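Local coordinates for CYCLIN domain-containing protein (PDB 6Z3U) that probably serves as the cyclin H-type regulatory subunit of the CDK-activating kinase complex, in which cyclin H and MAT1 together activate CDK7, at residues 114-119 with 183-188; 226-231 with 327-332. All coordinates share one frame; numbering follows the deposited sequence.

Contact 1 (114-119 with 183-188); sequences AATFFK and LDVKHP
Val185 fills the angle between Thr116 and Phe117, and its two methyl groups show how a branched side chain can serve two neighbours at once. Its CB leaves the loop heading toward helix 108-124 and then divides. CG1, anti to the backbone N (chi1 -169°), runs alongside the threonine and passes it in the opposite direction. Thr116 CG2 comes nearest to Val185 CG1, at 3.8 Å, with Thr116 CB and the hydroxyl oxygen both 4.1 Å away. CG2, the second branch, turns to the phenylalanine, with 3.4 Å between Val185 CG2 and Phe117 CE1. It comes to the ring on a slant, and at the adjoining ring atom Leu183 O lies at the edge, near the ring plane, 4.0 Å from Phe117 CZ.

At the other margin of the contact the imidazole of His187 directs its edge to the threonine, with His187 CE1 4.3 Å from Thr116 OG1. This is proximity without a hydrogen bond. The hydroxyl, beside its own backbone N (chi1 -60°), bonds instead to Ala112 O one helical turn back, and His187 NE2 pairs with the hydroxyl of Thr113.

The irregular segment 183-188, which connects helix 172-178 to helix 189-200, is thus laid against a buried part of helix 108-124 in the cyclin-like region, consistent with the linker that joins the two cyclin repeats in a cyclin H-type protein. Leu183 extends the packing to Phe142 of helix 132-146 and also touches Val139 of the kinase chain. No hydrogen bond joins the two segments; the hydroxyl and His187 NE2 find partners on helix 108-124 just before 114-119, His187 ND1 is held by Tyr231, and what passes directly between 114-119 and 183-188 is essentially apolar packing, dependent on the fit of methyls against methyl and ring.

Contact 2 (226-231 with 327-332); sequences LITDAY and DMLSKE
Ile227 meets Glu332 through aliphatic atoms alone: Ile227 CG2, the branch anti to the backbone N, sits 3.7 Å from Glu332 CG. The glutamate chain bends at its second torsion (chi2 63°), and its carboxylate serves other partners, forming a salt bridge with Arg336 and a hydrogen bond with Trp340.

Thr228, where the backbone departs from helical geometry, comes next and faces Met328. Thr228 OG1 lies 3.4 Å from Met328 CG, a polar atom resting on a methylene, while Thr228 CG2 is 4.1 Å from the same Met328 CG and also approaches Leu329 CD1.

Asp229 offers its CB to the far end of the methionine, 3.8 Å from Met328 CE, while its carboxylate makes a salt bridge with Arg32. The methionine reaches this far because its chain is extended through chi1 (-179°) and chi2, then bends at chi3 (-124°), which carries CE past the threonine hydroxyl. Its sulfur lies over the following peptide link, with Met328 SD 4.0 Å from Ala230 N. Cut back to an alanine, Met328 would probably leave the Thr228 hydroxyl side and the CB of Asp229 without the methionine chain that covers them, opening a gap along the turn.

Ala230 completes the row, its CB 3.7 Å from Leu329 CD1.

No hydrogen bond crosses between the two segments, although nearby Ser224 OG bonds to Glu332 O. Within the all-helical cyclin C-terminal domain, the turn between helix 224-227 and helix 230-233 is thereby packed on the end of helix 313-330. Helix 236-247 touches both sides, through Ile239 on Ala230 and Leu246 on Leu329, and Ile227 rests on Thr91, Thr94 and Leu98 of helix 83-103.

Contact 1 is complete before contact 2 begins along the chain, yet their centres lie only about 14 Å apart, and helix 108-124 is common ground. It carries one segment of contact 1, and the same helix receives side chains of contact 2, Leu226 and Tyr231 on Ala112 and Tyr231 also on Thr116. Two bridges join them directly: His187 ND1 and Tyr231 OH, 3.1 Å apart, probably share a hydrogen bond, and Lys119 packs along the backbone of 226-228, with a weak bond to Ile227 O. The cyclin-like region and the C-terminal domain are thus probably tied together here by direct side-chain contacts. Contact 1 also touches the kinase chain; no other subunit touches contact 2.

Contact 1 (114-119 with 183-188)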
loop_
_atom_site.group_PDB
_atom_site.type_symbol
_atom_site.label_atom_id
_atom_site.label_comp_id
_atom_site.label_asym_id
_atom_site.label_seq_id
_atom_site.Cartn_x
_atom_site.Cartn_y
_atom_site.Cartn_z
ATOM N N ALA A 114 3.456 11.277 -5.211
ATOM C CA ALA A 114 3.546 11.702 -6.604
ATOM C C ALA A 114 4.940 12.222 -6.924
ATOM O O ALA A 114 5.520 11.884 -7.962
ATOM C CB ALA A 114 2.492 12.771 -6.893
ATOM N N ALA A 115 5.492 13.061 -6.045
ATOM C CA ALA A 115 6.837 13.581 -6.270
ATOM C C ALA A 115 7.862 12.455 -6.315
ATOM O O ALA A 115 8.753 12.451 -7.173
ATOM C CB ALA A 115 7.196 14.588 -5.178
ATOM N N THR A 116 7.749 11.485 -5.403
ATOM C CA THR A 116 8.702 10.380 -5.373
ATOM C C THR A 116 8.606 9.533 -6.637
ATOM O O THR A 116 9.630 9.134 -7.204
ATOM C CB THR A 116 8.471 9.520 -4.130
ATOM O OG1 THR A 116 8.637 10.323 -2.955
ATOM C CG2 THR A 116 9.459 8.362 -4.091
ATOM N N PHE A 117 7.383 9.240 -7.092
ATOM C CA PHE A 117 7.223 8.552 -8.369
ATOM C C PHE A 117 7.897 9.328 -9.496
ATOM O O PHE A 117 8.512 8.737 -10.390
ATOM C CB PHE A 117 5.740 8.353 -8.691
ATOM C CG PHE A 117 5.056 7.308 -7.849
ATOM C CD1 PHE A 117 5.777 6.474 -7.008
ATOM C CD2 PHE A 117 3.681 7.155 -7.913
ATOM C CE1 PHE A 117 5.138 5.517 -6.243
ATOM C CE2 PHE A 117 3.036 6.198 -7.151
ATOM C CZ PHE A 117 3.766 5.378 -6.315
ATOM N N PHE A 118 7.782 10.658 -9.474
ATOM C CA PHE A 118 8.411 11.471 -10.509
ATOM C C PHE A 118 9.928 11.329 -10.461
ATOM O O PHE A 118 10.574 11.109 -11.491
ATOM C CB PHE A 118 7.983 12.931 -10.348
ATOM C CG PHE A 118 8.466 13.831 -11.451
ATOM C CD1 PHE A 118 7.754 13.943 -12.633
ATOM C CD2 PHE A 118 9.617 14.586 -11.294
ATOM C CE1 PHE A 118 8.192 14.771 -13.645
ATOM C CE2 PHE A 118 10.058 15.420 -12.301
ATOM C CZ PHE A 118 9.345 15.513 -13.478
ATOM N N LYS A 119 10.514 11.439 -9.265
ATOM C CA LYS A 119 11.962 11.305 -9.142
ATOM C C LYS A 119 12.418 9.899 -9.509
ATOM O O LYS A 119 13.460 9.721 -10.150
ATOM C CB LYS A 119 12.410 11.641 -7.719
ATOM C CG LYS A 119 12.198 13.085 -7.309
ATOM C CD LYS A 119 12.678 13.326 -5.881
ATOM C CE LYS A 119 14.097 13.880 -5.842
ATOM N NZ LYS A 119 14.271 15.113 -6.664
ATOM N N LEU A 183 4.774 0.496 -5.472
ATOM C CA LEU A 183 3.761 1.494 -5.155
ATOM C C LEU A 183 3.731 1.887 -3.684
ATOM O O LEU A 183 3.071 2.873 -3.339
ATOM C CB LEU A 183 2.375 0.982 -5.567
ATOM C CG LEU A 183 1.983 1.196 -7.030
ATOM C CD1 LEU A 183 3.109 0.810 -7.969
ATOM C CD2 LEU A 183 0.728 0.407 -7.356
ATOM N N ASP A 184 4.425 1.152 -2.815
ATOM C CA ASP A 184 4.427 1.428 -1.378
ATOM C C ASP A 184 5.594 2.358 -1.066
ATOM O O ASP A 184 6.747 1.925 -0.989
ATOM C CB ASP A 184 4.506 0.134 -0.574
ATOM C CG ASP A 184 5.742 -0.693 -0.898
ATOM O OD1 ASP A 184 6.089 -0.817 -2.092
ATOM O OD2 ASP A 184 6.362 -1.225 0.047
ATOM N N VAL A 185 5.293 3.644 -0.887
ATOM C CA VAL A 185 6.287 4.657 -0.562
ATOM C C VAL A 185 6.075 5.091 0.881
ATOM O O VAL A 185 4.937 5.296 1.318
ATOM C CB VAL A 185 6.202 5.872 -1.505
ATOM C CG1 VAL A 185 7.409 6.775 -1.306
ATOM C CG2 VAL A 185 6.087 5.422 -2.953
ATOM N N LYS A 186 7.173 5.245 1.612
ATOM C CA LYS A 186 7.141 5.507 3.043
ATOM C C LYS A 186 7.539 6.954 3.284
ATOM O O LYS A 186 8.601 7.394 2.831
ATOM C CB LYS A 186 8.074 4.553 3.790
ATOM C CG LYS A 186 7.726 3.087 3.576
ATOM C CD LYS A 186 8.753 2.165 4.201
ATOM C CE LYS A 186 8.275 0.722 4.187
ATOM N NZ LYS A 186 6.961 0.548 4.873
ATOM N N HIS A 187 6.684 7.689 3.983
ATOM C CA HIS A 187 6.892 9.105 4.230
ATOM C C HIS A 187 7.123 9.375 5.710
ATOM O O HIS A 187 6.710 8.590 6.570
ATOM C CB HIS A 187 5.684 9.915 3.743
ATOM C CG HIS A 187 5.364 9.701 2.298
ATOM N ND1 HIS A 187 6.258 9.987 1.288
ATOM C CD2 HIS A 187 4.251 9.226 1.691
ATOM C CE1 HIS A 187 5.711 9.696 0.122
ATOM N NE2 HIS A 187 4.491 9.235 0.339
ATOM N N PRO A 188 7.768 10.493 6.049
ATOM C CA PRO A 188 8.060 10.796 7.461
ATOM C C PRO A 188 7.044 11.700 8.150
ATOM O O PRO A 188 7.293 12.095 9.294
ATOM C CB PRO A 188 9.418 11.505 7.362
ATOM C CG PRO A 188 9.593 11.901 5.885
ATOM C CD PRO A 188 8.332 11.527 5.168
#

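Contact 2 (226-231 with 327-332)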
loop_
_atom_site.group_PDB
_atom_site.type_symbol
_atom_site.label_atom_id
_atom_site.label_comp_id
_atom_site.label_asym_id
_atom_site.label_seq_id
_atom_site.Cartn_x
_atom_site.Cartn_y
_atom_site.Cartn_z
ATOM N N LEU A 226 11.701 16.189 -0.535
ATOM C CA LEU A 226 11.067 15.842 -1.799
ATOM C C LEU A 226 11.793 16.446 -2.992
ATOM O O LEU A 226 11.740 15.886 -4.093
ATOM C CB LEU A 226 9.612 16.314 -1.799
ATOM C CG LEU A 226 8.766 15.836 -0.617
ATOM C CD1 LEU A 226 7.362 16.412 -0.708
ATOM C CD2 LEU A 226 8.723 14.319 -0.548
ATOM N N ILE A 227 12.471 17.578 -2.791
ATOM C CA ILE A 227 13.218 18.222 -3.865
ATOM C C ILE A 227 14.662 17.740 -3.929
ATOM O O ILE A 227 15.315 17.899 -4.971
ATOM C CB ILE A 227 13.181 19.751 -3.697
ATOM C CG1 ILE A 227 11.734 20.255 -3.686
ATOM C CG2 ILE A 227 13.951 20.438 -4.810
ATOM C CD1 ILE A 227 10.935 19.902 -4.934
ATOM N N THR A 228 15.177 17.158 -2.851
ATOM C CA THR A 228 16.528 16.624 -2.788
ATOM C C THR A 228 16.468 15.098 -2.807
ATOM O O THR A 228 15.391 14.494 -2.841
ATOM C CB THR A 228 17.248 17.138 -1.540
ATOM O OG1 THR A 228 18.659 16.925 -1.676
ATOM C CG2 THR A 228 16.745 16.417 -0.294
ATOM N N ASP A 229 17.645 14.468 -2.780
ATOM C CA ASP A 229 17.756 13.013 -2.810
ATOM C C ASP A 229 17.665 12.381 -1.424
ATOM O O ASP A 229 18.269 11.326 -1.189
ATOM C CB ASP A 229 19.065 12.605 -3.490
ATOM C CG ASP A 229 19.126 13.039 -4.939
ATOM O OD1 ASP A 229 18.056 13.294 -5.533
ATOM O OD2 ASP A 229 20.245 13.120 -5.486
ATOM N N ALA A 230 16.918 12.990 -0.501
ATOM C CA ALA A 230 16.872 12.482 0.866
ATOM C C ALA A 230 16.329 11.058 0.918
ATOM O O ALA A 230 16.883 10.201 1.617
ATOM C CB ALA A 230 16.026 13.410 1.739
ATOM N N TYR A 231 15.247 10.783 0.186
ATOM C CA TYR A 231 14.614 9.470 0.273
ATOM C C TYR A 231 15.557 8.352 -0.151
ATOM O O TYR A 231 15.463 7.234 0.368
ATOM C CB TYR A 231 13.350 9.438 -0.589
ATOM C CG TYR A 231 12.125 10.036 0.066
ATOM C CD1 TYR A 231 12.200 11.231 0.767
ATOM C CD2 TYR A 231 10.891 9.409 -0.032
ATOM C CE1 TYR A 231 11.081 11.779 1.363
ATOM C CE2 TYR A 231 9.766 9.952 0.559
ATOM C CZ TYR A 231 9.867 11.138 1.253
ATOM O OH TYR A 231 8.752 11.681 1.844
ATOM N N ASP A 327 22.432 18.098 6.682
ATOM C CA ASP A 327 23.128 18.980 5.751
ATOM C C ASP A 327 22.525 18.902 4.353
ATOM O O ASP A 327 22.435 19.917 3.652
ATOM C CB ASP A 327 24.615 18.626 5.717
ATOM C CG ASP A 327 25.313 18.913 7.037
ATOM O OD1 ASP A 327 24.946 19.902 7.706
ATOM O OD2 ASP A 327 26.226 18.145 7.408
ATOM N N MET A 328 22.108 17.708 3.927
ATOM C CA MET A 328 21.480 17.573 2.616
ATOM C C MET A 328 20.182 18.367 2.542
ATOM O O MET A 328 19.901 19.018 1.530
ATOM C CB MET A 328 21.225 16.097 2.305
ATOM C CG MET A 328 20.593 15.862 0.942
ATOM S SD MET A 328 20.634 14.135 0.416
ATOM C CE MET A 328 21.481 14.291 -1.156
ATOM N N LEU A 329 19.378 18.325 3.607
ATOM C CA LEU A 329 18.103 19.035 3.605
ATOM C C LEU A 329 18.299 20.546 3.619
ATOM O O LEU A 329 17.534 21.284 2.987
ATOM C CB LEU A 329 17.265 18.603 4.809
ATOM C CG LEU A 329 16.264 17.471 4.581
ATOM C CD1 LEU A 329 16.937 16.249 3.975
ATOM C CD2 LEU A 329 15.570 17.114 5.887
ATOM N N SER A 330 19.315 21.028 4.339
ATOM C CA SER A 330 19.495 22.465 4.500
ATOM C C SER A 330 19.679 23.191 3.172
ATOM O O SER A 330 19.395 24.391 3.092
ATOM C CB SER A 330 20.698 22.736 5.404
ATOM O OG SER A 330 21.908 22.389 4.753
ATOM N N LYS A 331 20.148 22.499 2.132
ATOM C CA LYS A 331 20.415 23.144 0.852
ATOM C C LYS A 331 19.151 23.475 0.068
ATOM O O LYS A 331 19.242 24.188 -0.938
ATOM C CB LYS A 331 21.323 22.250 0.005
ATOM C CG LYS A 331 22.748 22.146 0.530
ATOM C CD LYS A 331 23.559 21.103 -0.227
ATOM C CE LYS A 331 23.017 19.705 0.024
ATOM N NZ LYS A 331 23.910 18.634 -0.495
ATOM N N GLU A 332 17.985 22.985 0.491
ATOM C CA GLU A 332 16.728 23.255 -0.201
ATOM C C GLU A 332 15.602 23.383 0.829
ATOM O O GLU A 332 14.653 22.606 0.871
ATOM C CB GLU A 332 16.433 22.163 -1.228
ATOM C CG GLU A 332 15.842 22.677 -2.534
ATOM C CD GLU A 332 16.787 23.598 -3.292
ATOM O OE1 GLU A 332 17.968 23.231 -3.469
ATOM O OE2 GLU A 332 16.347 24.689 -3.716
#